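BfpC (Escherichia coli, PDB 3VHJ) is an essential biogenesis protein of the type IV pilus, seen here as its cytoplasmic N-terminal domain, which probably works with the assembly protein BfpD. Local coordinates at residues G7-L21 against V60-L74. The protein carries 1 engineered substitution. Numbering follows the deposited sequence.
Sequences GVAVIGSKQYAVNLL and VGDKNIGHKRGQVTL
With chi1 at -70°, the H67 imidazole swings anti to its own carbonyl carbon and reaches V18, while L74, its CG anti to the backbone N (chi1 176°), lays a methyl on Y16. The two contacts sit at a small mixed sheet, L74 against Y16 and H67 just past the end of strand 14-17: strands 8-11 and 14-17 form a beta hairpin closed by a type II' turn, and a short, weakly bonded strand about 72-73 runs parallel to 14-17, A17 pairing with T73. That pairing rests on A17, whose N donates to V72 O at 2.8 Å and whose O accepts from L74 N. A water extends it, donating to Q15 O and accepting from V72 N. At the far end L21 and V60 make an antiparallel hydrogen-bonded pair, joining strand 21-23 to strand 55-60 in a second sheet.

H67 bridges the region between. NE2 donates to V18 O at 2.7 Å, exactly in the ring plane although the N-H...O angle is a bent 144°; ND1 accepts a nearly straight bond from D62 N. Gripped at both nitrogens, the ring can hardly turn, and L20 CD2 sits over one face, 3.8 Å from the ring centroid, with I65 CG1 over the opposite one. A phenylalanine here would probably leave V18 O and D62 N without their mates. G7 N also ties this loop to the hairpin, donating to I65 O at 2.8 Å.

Next to A17 CB, Q71 OE1 receives K68 N from above its carbonyl plane, tying the loop's type II turn together, while Q71 NE2 bonds G66 O and brushes V8 CG2. On the face of the sheet that carries Y16, L74 CD1 rests over the ring in a CH-pi contact, 4.0 Å from its centroid, and also meets I11 CD1. Packing is tightest where L20 CD1 presses on T73 CG2, only 3.3 Å away.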
loop_
_atom_site.group_PDB
_atom_site.type_symbol
_atom_site.label_atom_id
_atom_site.label_comp_id
_atom_site.label_asym_id
_atom_site.label_seq_id
_atom_site.Cartn_x
_atom_site.Cartn_y
_atom_site.Cartn_z
ATOM N N GLY A 7 -2.578 -10.987 -1.211
ATOM C CA GLY A 7 -1.607 -9.967 -1.556
ATOM C C GLY A 7 -1.545 -9.516 -3.004
ATOM O O GLY A 7 -0.669 -8.727 -3.361
ATOM N N VAL A 8 -2.452 -9.998 -3.847
ATOM C CA VAL A 8 -2.424 -9.596 -5.250
ATOM C C VAL A 8 -3.745 -8.993 -5.701
ATOM O O VAL A 8 -4.776 -9.659 -5.710
ATOM C CB VAL A 8 -2.068 -10.791 -6.168
ATOM C CG1 VAL A 8 -2.018 -10.345 -7.622
ATOM C CG2 VAL A 8 -0.723 -11.368 -5.760
ATOM N N ALA A 9 -3.707 -7.725 -6.092
ATOM C CA ALA A 9 -4.916 -7.056 -6.538
ATOM C C ALA A 9 -4.926 -6.892 -8.047
ATOM O O ALA A 9 -3.875 -6.812 -8.681
ATOM C CB ALA A 9 -5.033 -5.689 -5.864
ATOM N N VAL A 10 -6.123 -6.861 -8.620
ATOM C CA VAL A 10 -6.275 -6.659 -10.053
ATOM C C VAL A 10 -6.995 -5.332 -10.248
ATOM O O VAL A 10 -8.037 -5.084 -9.644
ATOM C CB VAL A 10 -7.131 -7.761 -10.727
ATOM C CG1 VAL A 10 -7.361 -7.410 -12.196
ATOM C CG2 VAL A 10 -6.442 -9.105 -10.620
ATOM N N ILE A 11 -6.416 -4.470 -11.070
ATOM C CA ILE A 11 -7.018 -3.183 -11.373
ATOM C C ILE A 11 -6.923 -3.071 -12.881
ATOM O O ILE A 11 -5.853 -2.813 -13.426
ATOM C CB ILE A 11 -6.253 -2.021 -10.709
ATOM C CG1 ILE A 11 -6.252 -2.206 -9.190
ATOM C CG2 ILE A 11 -6.909 -0.692 -11.068
ATOM C CD1 ILE A 11 -5.325 -1.259 -8.457
ATOM N N GLY A 12 -8.044 -3.293 -13.555
ATOM C CA GLY A 12 -8.043 -3.235 -15.002
ATOM C C GLY A 12 -7.287 -4.432 -15.549
ATOM O O GLY A 12 -7.591 -5.574 -15.206
ATOM N N SER A 13 -6.293 -4.176 -16.391
ATOM C CA SER A 13 -5.505 -5.259 -16.970
ATOM C C SER A 13 -4.183 -5.430 -16.235
ATOM O O SER A 13 -3.293 -6.132 -16.711
ATOM C CB SER A 13 -5.217 -4.975 -18.449
ATOM O OG SER A 13 -4.345 -3.863 -18.598
ATOM N N LYS A 14 -4.054 -4.796 -15.072
ATOM C CA LYS A 14 -2.811 -4.881 -14.312
ATOM C C LYS A 14 -2.957 -5.589 -12.971
ATOM O O LYS A 14 -4.003 -5.530 -12.327
ATOM C CB LYS A 14 -2.244 -3.480 -14.066
ATOM C CG LYS A 14 -2.043 -2.633 -15.318
ATOM C CD LYS A 14 -0.993 -3.216 -16.246
ATOM C CE LYS A 14 -0.800 -2.318 -17.464
ATOM N NZ LYS A 14 0.168 -2.881 -18.448
ATOM N N GLN A 15 -1.888 -6.254 -12.558
ATOM C CA GLN A 15 -1.862 -6.960 -11.286
ATOM C C GLN A 15 -0.848 -6.239 -10.408
ATOM O O GLN A 15 0.210 -5.821 -10.888
ATOM C CB GLN A 15 -1.472 -8.426 -11.507
ATOM C CG GLN A 15 -2.601 -9.236 -12.158
ATOM C CD GLN A 15 -2.184 -10.635 -12.577
ATOM O OE1 GLN A 15 -2.991 -11.394 -13.124
ATOM N NE2 GLN A 15 -0.927 -10.982 -12.333
ATOM N N TYR A 16 -1.180 -6.078 -9.132
ATOM C CA TYR A 16 -0.308 -5.377 -8.200
ATOM C C TYR A 16 -0.189 -6.094 -6.873
ATOM O O TYR A 16 -1.147 -6.705 -6.397
ATOM C CB TYR A 16 -0.860 -3.992 -7.894
ATOM C CG TYR A 16 -1.031 -3.094 -9.087
ATOM C CD1 TYR A 16 0.012 -2.287 -9.524
ATOM C CD2 TYR A 16 -2.251 -3.019 -9.754
ATOM C CE1 TYR A 16 -0.154 -1.414 -10.595
ATOM C CE2 TYR A 16 -2.426 -2.152 -10.830
ATOM C CZ TYR A 16 -1.373 -1.351 -11.242
ATOM O OH TYR A 16 -1.539 -0.469 -12.284
ATOM N N ALA A 17 0.989 -5.985 -6.271
ATOM C CA ALA A 17 1.232 -6.571 -4.967
ATOM C C ALA A 17 0.670 -5.571 -3.964
ATOM O O ALA A 17 1.032 -4.393 -3.992
ATOM C CB ALA A 17 2.736 -6.749 -4.745
ATOM N N VAL A 18 -0.230 -6.031 -3.098
ATOM C CA VAL A 18 -0.817 -5.176 -2.072
ATOM C C VAL A 18 -0.637 -5.847 -0.709
ATOM O O VAL A 18 -0.220 -7.003 -0.629
ATOM C CB VAL A 18 -2.339 -4.927 -2.329
ATOM C CG1 VAL A 18 -2.528 -4.165 -3.632
ATOM C CG2 VAL A 18 -3.091 -6.252 -2.390
ATOM N N ASN A 19 -0.951 -5.118 0.356
ATOM C CA ASN A 19 -0.816 -5.633 1.717
ATOM C C ASN A 19 0.638 -5.931 2.061
ATOM O O ASN A 19 0.947 -6.943 2.687
ATOM C CB ASN A 19 -1.645 -6.904 1.910
ATOM C CG ASN A 19 -1.905 -7.204 3.372
ATOM O OD1 ASN A 19 -2.726 -6.554 4.011
ATOM N ND2 ASN A 19 -1.194 -8.186 3.913
ATOM N N LEU A 20 1.534 -5.049 1.638
ATOM C CA LEU A 20 2.951 -5.208 1.937
ATOM C C LEU A 20 3.235 -4.522 3.268
ATOM O O LEU A 20 2.441 -3.709 3.734
ATOM C CB LEU A 20 3.797 -4.551 0.846
ATOM C CG LEU A 20 3.697 -5.171 -0.550
ATOM C CD1 LEU A 20 3.988 -4.117 -1.589
ATOM C CD2 LEU A 20 4.669 -6.330 -0.664
ATOM N N LEU A 21 4.356 -4.866 3.889
ATOM C CA LEU A 21 4.744 -4.237 5.144
ATOM C C LEU A 21 5.670 -3.095 4.761
ATOM O O LEU A 21 6.777 -3.333 4.291
ATOM C CB LEU A 21 5.504 -5.221 6.033
ATOM C CG LEU A 21 6.046 -4.676 7.361
ATOM C CD1 LEU A 21 4.895 -4.194 8.233
ATOM C CD2 LEU A 21 6.823 -5.772 8.075
ATOM N N VAL A 60 8.102 -4.843 2.330
ATOM C CA VAL A 60 8.532 -6.226 2.509
ATOM C C VAL A 60 7.341 -7.111 2.158
ATOM O O VAL A 60 6.246 -6.919 2.686
ATOM C CB VAL A 60 8.993 -6.494 3.962
ATOM C CG1 VAL A 60 9.181 -7.990 4.191
ATOM C CG2 VAL A 60 10.320 -5.782 4.210
ATOM N N GLY A 61 7.556 -8.065 1.253
ATOM C CA GLY A 61 6.480 -8.945 0.832
ATOM C C GLY A 61 6.294 -10.195 1.671
ATOM O O GLY A 61 7.165 -10.576 2.456
ATOM N N ASP A 62 5.141 -10.830 1.504
ATOM C CA ASP A 62 4.811 -12.052 2.230
ATOM C C ASP A 62 4.389 -13.116 1.229
ATOM O O ASP A 62 3.279 -13.072 0.704
ATOM C CB ASP A 62 3.662 -11.803 3.203
ATOM C CG ASP A 62 3.292 -13.048 4.000
ATOM O OD1 ASP A 62 3.873 -14.128 3.745
ATOM O OD2 ASP A 62 2.417 -12.941 4.880
ATOM N N LYS A 63 5.272 -14.069 0.962
ATOM C CA LYS A 63 4.964 -15.132 0.014
ATOM C C LYS A 63 3.728 -15.943 0.394
ATOM O O LYS A 63 3.117 -16.572 -0.463
ATOM C CB LYS A 63 6.155 -16.082 -0.127
ATOM C CG LYS A 63 7.381 -15.452 -0.766
ATOM C CD LYS A 63 8.472 -16.488 -0.977
ATOM C CE LYS A 63 9.710 -15.882 -1.613
ATOM N NZ LYS A 63 10.720 -16.943 -1.893
ATOM N N ASN A 64 3.362 -15.938 1.670
ATOM C CA ASN A 64 2.202 -16.710 2.099
ATOM C C ASN A 64 0.879 -16.170 1.582
ATOM O O ASN A 64 -0.122 -16.885 1.579
ATOM C CB ASN A 64 2.158 -16.824 3.623
ATOM C CG ASN A 64 3.251 -17.724 4.167
ATOM O OD1 ASN A 64 3.639 -18.701 3.527
ATOM N ND2 ASN A 64 3.740 -17.410 5.357
ATOM N N ILE A 65 0.865 -14.911 1.151
ATOM C CA ILE A 65 -0.358 -14.341 0.617
ATOM C C ILE A 65 -0.232 -14.065 -0.883
ATOM O O ILE A 65 -0.947 -13.233 -1.434
ATOM C CB ILE A 65 -0.791 -13.054 1.383
ATOM C CG1 ILE A 65 0.234 -11.936 1.197
ATOM C CG2 ILE A 65 -0.945 -13.368 2.879
ATOM C CD1 ILE A 65 -0.200 -10.626 1.835
ATOM N N GLY A 66 0.692 -14.772 -1.535
ATOM C CA GLY A 66 0.847 -14.643 -2.974
ATOM C C GLY A 66 1.921 -13.739 -3.544
ATOM O O GLY A 66 2.075 -13.670 -4.762
ATOM N N HIS A 67 2.662 -13.045 -2.691
ATOM C CA HIS A 67 3.711 -12.153 -3.185
ATOM C C HIS A 67 4.826 -12.934 -3.860
ATOM O O HIS A 67 5.214 -13.995 -3.398
ATOM C CB HIS A 67 4.261 -11.308 -2.036
ATOM C CG HIS A 67 3.283 -10.292 -1.532
ATOM N ND1 HIS A 67 3.356 -9.748 -0.269
ATOM C CD2 HIS A 67 2.221 -9.708 -2.135
ATOM C CE1 HIS A 67 2.379 -8.871 -0.114
ATOM N NE2 HIS A 67 1.676 -8.827 -1.232
ATOM N N LYS A 68 5.329 -12.400 -4.969
ATOM C CA LYS A 68 6.392 -13.053 -5.722
ATOM C C LYS A 68 7.260 -11.998 -6.394
ATOM O O LYS A 68 6.806 -10.885 -6.658
ATOM C CB LYS A 68 5.802 -13.973 -6.799
ATOM C CG LYS A 68 5.196 -15.275 -6.282
ATOM C CD LYS A 68 4.408 -16.003 -7.377
ATOM C CE LYS A 68 5.264 -16.343 -8.595
ATOM N NZ LYS A 68 6.274 -17.400 -8.317
ATOM N N ARG A 69 8.512 -12.356 -6.661
ATOM C CA ARG A 69 9.439 -11.452 -7.322
ATOM C C ARG A 69 8.809 -10.984 -8.635
ATOM O O ARG A 69 8.113 -11.748 -9.303
ATOM C CB ARG A 69 10.760 -12.179 -7.613
ATOM C CG ARG A 69 11.819 -11.303 -8.252
ATOM C CD ARG A 69 13.032 -12.101 -8.732
ATOM N NE ARG A 69 13.951 -11.257 -9.501
ATOM C CZ ARG A 69 14.732 -10.313 -8.978
ATOM N NH1 ARG A 69 14.726 -10.079 -7.674
ATOM N NH2 ARG A 69 15.514 -9.588 -9.766
ATOM N N GLY A 70 9.036 -9.725 -8.994
ATOM C CA GLY A 70 8.502 -9.207 -10.240
ATOM C C GLY A 70 7.159 -8.502 -10.185
ATOM O O GLY A 70 6.774 -7.843 -11.148
ATOM N N GLN A 71 6.428 -8.632 -9.083
ATOM C CA GLN A 71 5.131 -7.964 -8.995
ATOM C C GLN A 71 5.328 -6.494 -8.681
ATOM O O GLN A 71 6.161 -6.134 -7.847
ATOM C CB GLN A 71 4.258 -8.584 -7.898
ATOM C CG GLN A 71 3.892 -10.030 -8.133
ATOM C CD GLN A 71 3.258 -10.660 -6.912
ATOM O OE1 GLN A 71 3.445 -10.188 -5.792
ATOM N NE2 GLN A 71 2.522 -11.745 -7.119
ATOM N N VAL A 72 4.571 -5.643 -9.364
ATOM C CA VAL A 72 4.637 -4.208 -9.122
ATOM C C VAL A 72 3.797 -3.926 -7.885
ATOM O O VAL A 72 2.650 -4.370 -7.802
ATOM C CB VAL A 72 4.035 -3.404 -10.295
ATOM C CG1 VAL A 72 4.100 -1.910 -9.990
ATOM C CG2 VAL A 72 4.775 -3.734 -11.589
ATOM N N THR A 73 4.359 -3.204 -6.920
ATOM C CA THR A 73 3.608 -2.880 -5.715
ATOM C C THR A 73 2.679 -1.717 -6.056
ATOM O O THR A 73 3.088 -0.728 -6.680
ATOM C CB THR A 73 4.536 -2.489 -4.547
ATOM O OG1 THR A 73 5.148 -1.223 -4.814
ATOM C CG2 THR A 73 5.625 -3.550 -4.363
ATOM N N LEU A 74 1.420 -1.854 -5.660
ATOM C CA LEU A 74 0.419 -0.841 -5.942
ATOM C C LEU A 74 0.795 0.542 -5.425
ATOM O O LEU A 74 0.775 1.514 -6.176
ATOM C CB LEU A 74 -0.931 -1.249 -5.346
ATOM C CG LEU A 74 -2.031 -0.196 -5.508
ATOM C CD1 LEU A 74 -2.291 0.035 -6.992
ATOM C CD2 LEU A 74 -3.295 -0.645 -4.798
HETATM O O HOH W 1 2.709 -6.846 -11.343
#